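Long-range contact in transmembrane oligosaccharyl transferase, putative (Archaeoglobus fulgidus, PDB 3VGP), which is a putative transmembrane oligosaccharyl transferase of the archaeal AglB family, represented here by its C-terminal globular domain: residues A[86-91]-A[156-161]. The protein carries 1 engineered substitution. Residues are numbered along the deposited sequence; the frame is centred on the assembly and turned at random.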
# COMPACT_ATOMS: atom_id res chain seq x y z
N VAL A 86 -5.71 -9.39 -0.74
CA VAL A 86 -5.41 -8.38 0.26
C VAL A 86 -6.67 -7.85 0.94
O VAL A 86 -7.68 -7.60 0.29
CB VAL A 86 -4.65 -7.19 -0.38
CG1 VAL A 86 -4.72 -5.96 0.51
CG2 VAL A 86 -3.20 -7.59 -0.63
N ARG A 87 -6.60 -7.70 2.26
CA ARG A 87 -7.72 -7.16 3.03
C ARG A 87 -7.48 -5.70 3.35
O ARG A 87 -8.41 -4.89 3.36
CB ARG A 87 -7.90 -7.93 4.34
CG ARG A 87 -8.99 -7.33 5.22
CD ARG A 87 -9.21 -8.14 6.49
NE ARG A 87 -10.28 -7.57 7.30
CZ ARG A 87 -10.64 -8.04 8.49
NH1 ARG A 87 -11.62 -7.44 9.16
NH2 ARG A 87 -10.03 -9.10 9.00
N TYR A 88 -6.21 -5.37 3.60
CA TYR A 88 -5.84 -4.00 3.94
C TYR A 88 -4.80 -3.38 3.03
O TYR A 88 -3.86 -4.04 2.59
CB TYR A 88 -5.30 -3.93 5.37
CG TYR A 88 -6.29 -4.33 6.44
CD1 TYR A 88 -7.48 -3.61 6.61
CD2 TYR A 88 -6.04 -5.40 7.28
CE1 TYR A 88 -8.39 -3.96 7.61
CE2 TYR A 88 -6.95 -5.77 8.29
CZ TYR A 88 -8.12 -5.04 8.44
OH TYR A 88 -9.02 -5.38 9.42
N VAL A 89 -4.99 -2.10 2.75
CA VAL A 89 -4.06 -1.31 1.96
C VAL A 89 -3.68 -0.16 2.89
O VAL A 89 -4.56 0.47 3.49
CB VAL A 89 -4.72 -0.74 0.68
CG1 VAL A 89 -3.75 0.20 -0.01
CG2 VAL A 89 -5.09 -1.87 -0.26
N VAL A 90 -2.39 0.11 3.02
CA VAL A 90 -1.95 1.16 3.94
C VAL A 90 -1.17 2.26 3.24
O VAL A 90 -0.28 1.97 2.44
CB VAL A 90 -1.07 0.56 5.06
CG1 VAL A 90 -0.79 1.62 6.12
CG2 VAL A 90 -1.76 -0.64 5.67
N THR A 91 -1.50 3.51 3.56
CA THR A 91 -0.81 4.66 2.97
C THR A 91 -0.25 5.53 4.09
O THR A 91 -0.51 5.28 5.27
CB THR A 91 -1.77 5.52 2.10
OG1 THR A 91 -2.79 6.10 2.91
CG2 THR A 91 -2.42 4.65 1.01
N VAL A 156 -0.64 7.60 9.00
CA VAL A 156 -0.70 6.26 8.43
C VAL A 156 -2.19 5.92 8.34
O VAL A 156 -2.88 5.90 9.36
CB VAL A 156 0.01 5.22 9.34
CG1 VAL A 156 -0.04 3.84 8.69
CG2 VAL A 156 1.44 5.63 9.58
N LYS A 157 -2.67 5.67 7.13
CA LYS A 157 -4.09 5.36 6.93
C LYS A 157 -4.29 3.91 6.50
O LYS A 157 -3.60 3.43 5.60
CB LYS A 157 -4.69 6.30 5.88
CG LYS A 157 -4.59 7.77 6.23
CD LYS A 157 -5.27 8.65 5.20
CE LYS A 157 -5.10 10.13 5.54
NZ LYS A 157 -5.81 11.03 4.60
N ILE A 158 -5.23 3.23 7.14
CA ILE A 158 -5.53 1.84 6.82
C ILE A 158 -6.88 1.77 6.11
O ILE A 158 -7.90 2.22 6.63
CB ILE A 158 -5.59 0.97 8.09
CG1 ILE A 158 -4.22 0.98 8.79
CG2 ILE A 158 -5.95 -0.47 7.73
CD1 ILE A 158 -4.19 0.21 10.09
N PHE A 159 -6.86 1.22 4.90
CA PHE A 159 -8.06 1.08 4.09
C PHE A 159 -8.41 -0.40 3.98
O PHE A 159 -7.53 -1.24 3.83
CB PHE A 159 -7.82 1.63 2.68
CG PHE A 159 -7.54 3.11 2.65
CD1 PHE A 159 -8.58 4.02 2.49
CD2 PHE A 159 -6.24 3.59 2.78
CE1 PHE A 159 -8.33 5.38 2.46
CE2 PHE A 159 -5.98 4.95 2.75
CZ PHE A 159 -7.03 5.85 2.59
N GLU A 160 -9.70 -0.71 4.08
CA GLU A 160 -10.12 -2.10 3.94
C GLU A 160 -10.69 -2.27 2.54
O GLU A 160 -11.40 -1.40 2.03
CB GLU A 160 -11.18 -2.45 4.99
CG GLU A 160 -11.64 -3.90 4.94
CD GLU A 160 -12.44 -4.30 6.17
OE1 GLU A 160 -13.31 -3.51 6.60
OE2 GLU A 160 -12.20 -5.40 6.71
N VAL A 161 -10.35 -3.38 1.91
CA VAL A 161 -10.85 -3.67 0.58
C VAL A 161 -12.29 -4.16 0.73
O VAL A 161 -12.56 -5.12 1.45
CB VAL A 161 -10.01 -4.77 -0.09
CG1 VAL A 161 -10.56 -5.08 -1.47
CG2 VAL A 161 -8.57 -4.30 -0.19
O HOH W 1 -11.27 -4.10 9.38
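Arg87 and Glu160 form a salt bridge in which two nitrogens bind one oxygen, Arg87 NE lying 3.0 Å from Glu160 OE2 and Arg87 NH1 3.2 Å from it. The guanidinium and carboxylate planes are only 13° apart, and NE uses the anti lone pair of OE2. Both side chains are extended, Arg87 with CG anti to its backbone N (chi1 175°), which also lays CG over one face of the Tyr88 ring. Tyr88 OH sits over one face of the guanidinium, offset toward its rim, hydrogen-bonded to Ser18 and to a water that in turn makes a weak bond to Glu160 OE2. On the face of Tyr88, Val90, Ile158 and Glu160, Tyr88 CD1 meets Ile158 CG2 at 3.7 Å; near its end Val90 CG1 presses closely on Val156 CG1 (3.5 Å).

On the face of Val89 and Thr91, the Phe159 ring turns its edge to Thr91, CE2 standing 3.4 Å from OG1. That hydroxyl is hydrogen-bonded to His137 and also lies against Lys157 CB. Between the two faces, Val89-Phe159 (Val89 O to Phe159 N, 2.8 Å) and Thr91-Lys157 are antiparallel hydrogen-bonded pairs, while Val161 N donates to Arg87 O.

Helix 6-20 packs against Tyr88 and Val90, helix 58-69 against Val89 and Thr91. Strands 88-91 and 156-161, flanked by 35-36 and 147-153, are the antiparallel core of a small mixed sheet held between these helices in the C-terminal globular domain.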